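Esterase (Uncultured bacterium, PDB 5EGN) hydrolyses carboxylic esters and degrades N-acyl-homoserine lactones, the quorum-sensing signals of bacteria, using an alpha/beta hydrolase fold. Local coordinates at residues T64-I68 with M69-D73; N92-G95 with G96-A99; G140-G143 with G144-G148; L162-M165 with K166-S170. The protein carries 2 engineered substitutions. One frame throughout, in Å; residues are numbered along the deposited sequence.

Contact 1 (T64-I68 with M69-D73); sequences TGYSI and MEHAD
The rings of Tyr66 and His71 meet obliquely, with the imidazole NE2 near the plane of the phenol at its edge, 4.1 Å from Tyr66 CD1. Around the imidazole, Ile68 CA lies at an edge, whereas Tyr66 CD1 and Ser67 O approach at a slant; His53 also meets this ring, the two planes inclined to each other. The third flat group, the Glu70 carboxylate, folds back to Ser67, ahead of the helix. Its OE1 accepts from Ser67 N at 3.0 Å, in a nearly straight bond (162°), and from Ser67 OG at 2.7 Å, both donors arriving on the anti side and somewhat out of the carboxylate plane. Ser67 OG lies between its own backbone N and carbonyl carbon (chi1 67°), which aims it at the first turn, where it accepts from Glu70 N at 3.2 Å. Serine and glutamate thus cap each other's backbone N-H, forming a capping box at the N-terminus of helix 68-81. Regular helical bonds follow at once, His71 N to Ser67 O at 3.1 Å and Ala72 N to Ile68 O at 2.9 Å. Before the box, Gly65 passes Glu70 with phi 110°, where a CB would jam against the preceding carbonyl O; its own O is held by Arg54. Because OE1 takes up two donors at a helix N-terminus, the carboxylate is likely to be stabilised in its charged form.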
loop_
_atom_site.group_PDB
_atom_site.type_symbol
_atom_site.label_atom_id
_atom_site.label_comp_id
_atom_site.label_asym_id
_atom_site.label_seq_id
_atom_site.Cartn_x
_atom_site.Cartn_y
_atom_site.Cartn_z
ATOM N N THR A 64 2.769 19.763 17.862
ATOM C CA THR A 64 3.710 19.180 18.816
ATOM C C THR A 64 3.147 17.936 19.493
ATOM O O THR A 64 1.940 17.694 19.466
ATOM C CB THR A 64 4.107 20.190 19.910
ATOM O OG1 THR A 64 2.950 20.929 20.323
ATOM C CG2 THR A 64 5.159 21.157 19.395
ATOM N N GLY A 65 4.030 17.153 20.104
ATOM C CA GLY A 65 3.632 15.947 20.809
ATOM C C GLY A 65 4.082 14.691 20.092
ATOM O O GLY A 65 3.279 13.803 19.809
ATOM N N TYR A 66 5.376 14.614 19.802
ATOM C CA TYR A 66 5.911 13.493 19.044
ATOM C C TYR A 66 6.992 12.747 19.812
ATOM O O TYR A 66 8.064 12.464 19.276
ATOM C CB TYR A 66 6.452 13.976 17.698
ATOM C CG TYR A 66 5.374 14.518 16.790
ATOM C CD1 TYR A 66 4.501 13.662 16.132
ATOM C CD2 TYR A 66 5.220 15.883 16.598
ATOM C CE1 TYR A 66 3.511 14.150 15.307
ATOM C CE2 TYR A 66 4.232 16.381 15.771
ATOM C CZ TYR A 66 3.381 15.509 15.129
ATOM O OH TYR A 66 2.394 15.998 14.305
ATOM N N SER A 67 6.709 12.441 21.073
ATOM C CA SER A 67 7.560 11.547 21.841
ATOM C C SER A 67 7.169 10.117 21.501
ATOM O O SER A 67 6.036 9.860 21.095
ATOM C CB SER A 67 7.428 11.803 23.343
ATOM O OG SER A 67 6.140 11.449 23.812
ATOM N N ILE A 68 8.106 9.191 21.663
ATOM C CA ILE A 68 7.842 7.787 21.377
ATOM C C ILE A 68 6.769 7.248 22.322
ATOM O O ILE A 68 5.991 6.362 21.960
ATOM C CB ILE A 68 9.130 6.948 21.491
ATOM C CG1 ILE A 68 10.214 7.532 20.586
ATOM C CG2 ILE A 68 8.873 5.503 21.111
ATOM C CD1 ILE A 68 9.831 7.567 19.125
ATOM N N MET A 69 6.719 7.808 23.527
ATOM C CA MET A 69 5.714 7.423 24.509
ATOM C C MET A 69 4.308 7.777 24.024
ATOM O O MET A 69 3.369 6.994 24.177
ATOM C CB MET A 69 5.989 8.096 25.856
ATOM C CG MET A 69 7.383 7.855 26.413
ATOM S SD MET A 69 8.601 9.035 25.794
ATOM C CE MET A 69 10.083 8.452 26.610
ATOM N N GLU A 70 4.173 8.961 23.435
ATOM C CA GLU A 70 2.888 9.413 22.909
ATOM C C GLU A 70 2.438 8.559 21.719
ATOM O O GLU A 70 1.252 8.231 21.592
ATOM C CB GLU A 70 2.970 10.892 22.521
ATOM C CG GLU A 70 2.900 11.832 23.724
ATOM C CD GLU A 70 3.347 13.244 23.401
ATOM O OE1 GLU A 70 4.488 13.409 22.918
ATOM O OE2 GLU A 70 2.564 14.188 23.641
ATOM N N HIS A 71 3.387 8.207 20.855
ATOM C CA HIS A 71 3.133 7.268 19.764
ATOM C C HIS A 71 2.613 5.940 20.309
ATOM O O HIS A 71 1.622 5.380 19.813
ATOM C CB HIS A 71 4.406 7.028 18.949
ATOM C CG HIS A 71 4.707 8.103 17.951
ATOM N ND1 HIS A 71 3.867 8.396 16.898
ATOM C CD2 HIS A 71 5.766 8.938 17.829
ATOM C CE1 HIS A 71 4.390 9.372 16.178
ATOM N NE2 HIS A 71 5.542 9.719 16.723
ATOM N N ALA A 72 3.298 5.447 21.336
ATOM C CA ALA A 72 2.919 4.205 21.996
ATOM C C ALA A 72 1.501 4.293 22.547
ATOM O O ALA A 72 0.740 3.329 22.472
ATOM C CB ALA A 72 3.903 3.873 23.105
ATOM N N ASP A 73 1.145 5.453 23.090
ATOM C CA ASP A 73 -0.203 5.655 23.613
ATOM C C ASP A 73 -1.228 5.651 22.480
ATOM O O ASP A 73 -2.342 5.161 22.655
ATOM C CB ASP A 73 -0.291 6.955 24.414
ATOM C CG ASP A 73 -1.578 7.059 25.222
ATOM O OD1 ASP A 73 -2.305 6.048 25.324
ATOM O OD2 ASP A 73 -1.859 8.150 25.766
#

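Contact 2 (N92-G95 with G96-A99); sequences NSIG and GMIA
Met97 lies over the first turn of its helix, its CB 3.2 Å from Ile94 O and its CG 3.6 Å from Ser93 O. With CG anti to the carbonyl carbon (chi1 -57°) and the chain then extended, SD runs back past Ile94 CA. The tight part is the backbone: Ile98 N bonds to Ile94 O and Ala99 N to Gly95 O, each at 2.9 Å, while Ser93 O receives Met97 N at 3.3 Å and, weakly, Gly96 N. Ile98 adds its CG1 against Ile94 O. The side-chain layer is looser, a single apolar touch of Ile94 CG1 on Met97 SD at 4.1 Å, crossing at about a right angle; Ile68 and Trp193, not solvent, cover that side. Cut back to an alanine, Met97 is likely to leave Ile94 CG1 without this neighbour and a gap facing Trp193. Ser93, at the N-cap, makes no side-chain capping bond: its CB points away from the following turn, its side chain touches His242, and its backbone is unusual (phi 53°, psi -108°). Strand, sharp turn at the serine of a Gly-x-Ser-x-Gly sequence, then helix: this is the nucleophile elbow of alpha/beta hydrolases, and Ser93 is probably its nucleophile.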
loop_
_atom_site.group_PDB
_atom_site.type_symbol
_atom_site.label_atom_id
_atom_site.label_comp_id
_atom_site.label_asym_id
_atom_site.label_seq_id
_atom_site.Cartn_x
_atom_site.Cartn_y
_atom_site.Cartn_z
ATOM N N ASN A 92 9.295 -0.921 12.383
ATOM C CA ASN A 92 10.344 -0.530 11.454
ATOM C C ASN A 92 10.890 0.853 11.795
ATOM O O ASN A 92 10.134 1.820 11.858
ATOM C CB ASN A 92 9.811 -0.556 10.021
ATOM C CG ASN A 92 10.909 -0.437 8.987
ATOM O OD1 ASN A 92 10.668 -0.016 7.858
ATOM N ND2 ASN A 92 12.125 -0.813 9.366
ATOM N N SER A 93 12.202 0.933 12.015
ATOM C CA SER A 93 12.855 2.167 12.457
ATOM C C SER A 93 12.193 2.729 13.708
ATOM O O SER A 93 12.332 2.179 14.801
ATOM C CB SER A 93 12.840 3.222 11.344
ATOM O OG SER A 93 13.270 4.482 11.825
ATOM N N ILE A 94 11.466 3.827 13.530
ATOM C CA ILE A 94 10.778 4.477 14.633
ATOM C C ILE A 94 9.660 3.583 15.160
ATOM O O ILE A 94 9.272 3.684 16.321
ATOM C CB ILE A 94 10.207 5.852 14.215
ATOM C CG1 ILE A 94 9.788 6.658 15.447
ATOM C CG2 ILE A 94 9.046 5.691 13.246
ATOM C CD1 ILE A 94 9.238 8.024 15.119
ATOM N N GLY A 95 9.158 2.695 14.308
ATOM C CA GLY A 95 8.150 1.736 14.719
ATOM C C GLY A 95 8.719 0.779 15.748
ATOM O O GLY A 95 8.027 0.365 16.680
ATOM N N GLY A 96 9.989 0.428 15.573
ATOM C CA GLY A 96 10.693 -0.403 16.531
ATOM C C GLY A 96 10.832 0.311 17.861
ATOM O O GLY A 96 10.674 -0.295 18.924
ATOM N N MET A 97 11.125 1.607 17.795
ATOM C CA MET A 97 11.177 2.450 18.984
ATOM C C MET A 97 9.848 2.417 19.724
ATOM O O MET A 97 9.803 2.233 20.941
ATOM C CB MET A 97 11.521 3.894 18.615
ATOM C CG MET A 97 12.818 4.065 17.857
ATOM S SD MET A 97 13.201 5.804 17.583
ATOM C CE MET A 97 14.682 5.661 16.593
ATOM N N ILE A 98 8.768 2.598 18.970
ATOM C CA ILE A 98 7.416 2.601 19.518
ATOM C C ILE A 98 7.094 1.270 20.189
ATOM O O ILE A 98 6.527 1.236 21.282
ATOM C CB ILE A 98 6.373 2.898 18.421
ATOM C CG1 ILE A 98 6.584 4.304 17.857
ATOM C CG2 ILE A 98 4.964 2.765 18.970
ATOM C CD1 ILE A 98 5.772 4.594 16.615
ATOM N N ALA A 99 7.471 0.176 19.534
ATOM C CA ALA A 99 7.250 -1.159 20.081
ATOM C C ALA A 99 8.021 -1.374 21.385
ATOM O O ALA A 99 7.492 -1.944 22.340
ATOM C CB ALA A 99 7.637 -2.218 19.058
#

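Contact 3 (G140-G143 with G144-G148); sequences GAFG and GLLEG
Leu146 lays its CD1 methyl against the rim of the Phe142 ring, near the ring plane, 3.5 Å from CE2 and 3.7 Å from CD2. The second methyl, CD2, is farther, 4.2 Å from Phe142 CE2, so the fork of the leucine straddles the ring plane. The CB of Phe142 leads away from the following turn, but with chi1 at -149° the ring itself swings back beside Leu146. This is side-chain packing between residues four apart along a helix. With a serine in place of Leu146, a gap would probably open beside CE2 and CD2 of the ring, and packing between this helix and helix 159-168 would be lost. Below the pair, in the backbone, Gly144 N donates to Gly140 O at 2.9 Å, almost straight at 172°, and Leu146 N bonds to Phe142 O at the same length. One step on, Glu147 N bonds to Gly143 O at 3.0 Å. Gly140 and Gly144 lie on the exposed flank, and Glu147 extends from the chain to make a long, weak ion pair with Lys166. Helix 138-146 is held between others: Ala141 packs on Ala133 and Phe134 of helix 128-136, Leu145 meets Met126 and Val216 in loops, Phe142 stacks on Phe169, and Leu146 faces helix 159-168. Helices 128-136, 138-146 and 159-168 lie in the chain between strands 110-116 and 206-211, and probably belong to the cap inserted in the alpha/beta hydrolase fold.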
loop_
_atom_site.group_PDB
_atom_site.type_symbol
_atom_site.label_atom_id
_atom_site.label_comp_id
_atom_site.label_asym_id
_atom_site.label_seq_id
_atom_site.Cartn_x
_atom_site.Cartn_y
_atom_site.Cartn_z
ATOM N N GLY A 140 17.397 17.732 0.700
ATOM C CA GLY A 140 18.670 17.243 0.204
ATOM C C GLY A 140 19.325 16.281 1.177
ATOM O O GLY A 140 19.728 15.177 0.797
ATOM N N ALA A 141 19.424 16.699 2.436
ATOM C CA ALA A 141 19.981 15.854 3.486
ATOM C C ALA A 141 19.206 14.546 3.619
ATOM O O ALA A 141 19.807 13.476 3.749
ATOM C CB ALA A 141 19.995 16.594 4.814
ATOM N N PHE A 142 17.878 14.630 3.584
ATOM C CA PHE A 142 17.040 13.440 3.717
ATOM C C PHE A 142 17.261 12.481 2.549
ATOM O O PHE A 142 17.317 11.267 2.741
ATOM C CB PHE A 142 15.559 13.819 3.810
ATOM C CG PHE A 142 14.738 12.861 4.639
ATOM C CD1 PHE A 142 14.118 13.285 5.805
ATOM C CD2 PHE A 142 14.598 11.537 4.259
ATOM C CE1 PHE A 142 13.368 12.405 6.567
ATOM C CE2 PHE A 142 13.851 10.656 5.016
ATOM C CZ PHE A 142 13.237 11.089 6.171
ATOM N N GLY A 143 17.376 13.026 1.342
ATOM C CA GLY A 143 17.668 12.214 0.171
ATOM C C GLY A 143 18.995 11.494 0.327
ATOM O O GLY A 143 19.100 10.278 0.112
ATOM N N GLY A 144 20.013 12.257 0.717
ATOM C CA GLY A 144 21.324 11.700 0.993
ATOM C C GLY A 144 21.276 10.570 2.003
ATOM O O GLY A 144 21.974 9.567 1.856
ATOM N N LEU A 145 20.449 10.728 3.032
ATOM C CA LEU A 145 20.278 9.683 4.035
ATOM C C LEU A 145 19.594 8.458 3.438
ATOM O O LEU A 145 19.910 7.322 3.790
ATOM C CB LEU A 145 19.470 10.206 5.225
ATOM C CG LEU A 145 19.209 9.235 6.379
ATOM C CD1 LEU A 145 19.519 9.910 7.698
ATOM C CD2 LEU A 145 17.770 8.742 6.366
ATOM N N LEU A 146 18.661 8.699 2.524
ATOM C CA LEU A 146 17.877 7.622 1.936
ATOM C C LEU A 146 18.671 6.803 0.928
ATOM O O LEU A 146 18.331 5.651 0.653
ATOM C CB LEU A 146 16.617 8.182 1.280
ATOM C CG LEU A 146 15.349 7.752 2.015
ATOM C CD1 LEU A 146 15.497 7.993 3.508
ATOM C CD2 LEU A 146 14.140 8.481 1.474
ATOM N N GLU A 147 19.732 7.389 0.384
ATOM C CA GLU A 147 20.609 6.630 -0.505
ATOM C C GLU A 147 21.405 5.564 0.254
ATOM O O GLU A 147 22.034 4.699 -0.356
ATOM C CB GLU A 147 21.554 7.567 -1.255
ATOM C CG GLU A 147 20.928 8.173 -2.500
ATOM C CD GLU A 147 21.820 9.188 -3.181
ATOM O OE1 GLU A 147 22.910 9.482 -2.647
ATOM O OE2 GLU A 147 21.432 9.690 -4.256
ATOM N N GLY A 148 21.368 5.621 1.581
ATOM C CA GLY A 148 22.023 4.622 2.404
ATOM C C GLY A 148 21.026 3.690 3.066
ATOM O O GLY A 148 21.389 2.876 3.916
#

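Contact 4 (L162-M165 with K166-S170); sequences LAVM and KAHFS
Helical bonds link Leu162 O to Lys166 N, Ala163 O to Ala167 N and Val164 O to His168 N, each at 2.9 Å, and His168 N adds a weak bond to Met165 O. The imidazole of His168 then lies back along the preceding turn, pointing the same way as Val164, side by side with it, as residues four apart on a helix do; its CD2 is 3.1 Å from Val164 O, which approaches the ring at a slant. Met165 approaches His168 from three residues back, its chain bent at both chi2 and chi3 to bring SD 3.8 Å from His168 CD2. The sulfur sits 4.8 Å from the centroid of the His168 ring, 68° off the ring normal, an oblique sulfur-aromatic contact. Phe169 leaves in another direction. With CG between its backbone N and carbonyl carbon (chi1 66°), its ring turns back beside the helix, so that CD2 lies 3.3 Å from Met165 O and Lys166 O is placed over one face, toward the rim. That same Lys166 O accepts Ser170 OG at 2.9 Å, nearly along the C=O axis, a side-chain bond back to the carbonyl four residues earlier. Helix 159-168, probably part of the cap, faces the second subunit: His168 NE2 is hydrogen-bonded to Tyr36 OH of that chain, and Val164 packs on the same Tyr36. Within its own chain, Met165 reaches Thr30 and Phe243 in loops, while Leu162, Met165 and Phe169 pack on Leu146 of helix 138-146, and Phe169 on Tyr138 of the same helix.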
loop_
_atom_site.group_PDB
_atom_site.type_symbol
_atom_site.label_atom_id
_atom_site.label_comp_id
_atom_site.label_asym_id
_atom_site.label_seq_id
_atom_site.Cartn_x
_atom_site.Cartn_y
_atom_site.Cartn_z
ATOM N N LEU A 162 13.377 3.306 -3.391
ATOM C CA LEU A 162 14.014 4.583 -3.100
ATOM C C LEU A 162 13.180 5.730 -3.658
ATOM O O LEU A 162 13.106 6.806 -3.058
ATOM C CB LEU A 162 15.432 4.628 -3.674
ATOM C CG LEU A 162 16.218 5.909 -3.380
ATOM C CD1 LEU A 162 16.282 6.153 -1.882
ATOM C CD2 LEU A 162 17.616 5.844 -3.975
ATOM N N ALA A 163 12.549 5.490 -4.806
ATOM C CA ALA A 163 11.644 6.479 -5.391
ATOM C C ALA A 163 10.494 6.839 -4.443
ATOM O O ALA A 163 10.280 8.014 -4.124
ATOM C CB ALA A 163 11.093 5.970 -6.715
ATOM N N VAL A 164 9.757 5.826 -3.994
ATOM C CA VAL A 164 8.583 6.058 -3.158
ATOM C C VAL A 164 8.981 6.605 -1.787
ATOM O O VAL A 164 8.229 7.367 -1.173
ATOM C CB VAL A 164 7.732 4.767 -2.989
ATOM C CG1 VAL A 164 8.417 3.762 -2.074
ATOM C CG2 VAL A 164 6.350 5.105 -2.456
ATOM N N MET A 165 10.171 6.242 -1.317
ATOM C CA MET A 165 10.618 6.718 -0.015
ATOM C C MET A 165 11.055 8.177 -0.098
ATOM O O MET A 165 10.847 8.948 0.839
ATOM C CB MET A 165 11.750 5.848 0.525
ATOM C CG MET A 165 11.529 5.411 1.958
ATOM S SD MET A 165 10.007 4.463 2.153
ATOM C CE MET A 165 10.428 2.967 1.261
ATOM N N LYS A 166 11.656 8.552 -1.222
ATOM C CA LYS A 166 11.998 9.949 -1.460
ATOM C C LYS A 166 10.733 10.770 -1.666
ATOM O O LYS A 166 10.700 11.968 -1.380
ATOM C CB LYS A 166 12.927 10.092 -2.667
ATOM C CG LYS A 166 14.403 9.971 -2.324
ATOM C CD LYS A 166 15.282 10.342 -3.510
ATOM C CE LYS A 166 16.758 10.224 -3.160
ATOM N NZ LYS A 166 17.638 10.605 -4.300
ATOM N N ALA A 167 9.690 10.113 -2.161
ATOM C CA ALA A 167 8.404 10.766 -2.365
ATOM C C ALA A 167 7.673 10.994 -1.045
ATOM O O ALA A 167 6.970 11.992 -0.884
ATOM C CB ALA A 167 7.546 9.943 -3.303
ATOM N N HIS A 168 7.845 10.068 -0.106
ATOM C CA HIS A 168 7.139 10.120 1.175
ATOM C C HIS A 168 7.344 11.424 1.951
ATOM O O HIS A 168 6.385 11.986 2.480
ATOM C CB HIS A 168 7.554 8.939 2.054
ATOM C CG HIS A 168 6.654 7.749 1.936
ATOM N ND1 HIS A 168 5.316 7.794 2.263
ATOM C CD2 HIS A 168 6.900 6.478 1.539
ATOM C CE1 HIS A 168 4.776 6.604 2.067
ATOM N NE2 HIS A 168 5.716 5.788 1.628
ATOM N N PHE A 169 8.581 11.907 2.025
ATOM C CA PHE A 169 8.857 13.103 2.819
ATOM C C PHE A 169 8.761 14.385 1.997
ATOM O O PHE A 169 8.879 15.483 2.539
ATOM C CB PHE A 169 10.237 13.011 3.482
ATOM C CG PHE A 169 11.392 13.018 2.515
ATOM C CD1 PHE A 169 11.931 14.213 2.067
ATOM C CD2 PHE A 169 11.960 11.832 2.086
ATOM C CE1 PHE A 169 12.994 14.225 1.189
ATOM C CE2 PHE A 169 13.029 11.841 1.212
ATOM C CZ PHE A 169 13.544 13.038 0.762
ATOM N N SER A 170 8.548 14.243 0.695
ATOM C CA SER A 170 8.415 15.401 -0.181
ATOM C C SER A 170 6.950 15.775 -0.365
ATOM O O SER A 170 6.633 16.811 -0.950
ATOM C CB SER A 170 9.066 15.127 -1.538
ATOM O OG SER A 170 10.459 14.905 -1.399
#

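In the fold
The four contacts form two touching pairs. Contacts 1 and 2, with centres about 12 Å apart, join helix 68-81 to the helix that follows the probable nucleophile elbow: Ile68 CD1 lies 3.8 Å from Ile94 CG1, and His71 CB 3.6 Å from Ile98 CD1. Contacts 3 and 4, about 10 Å apart between centres, pack their helices together, with Phe142 CD2 3.4 Å from Phe169 CD2 and Leu146 CD2 3.5 Å from Phe169 CE2. Between the pairs nothing touches; contact 4 comes nearest to contact 2, about 7 Å between nearest atoms, which belong to Met165 and Asn92, the residue just before the likely active-site serine.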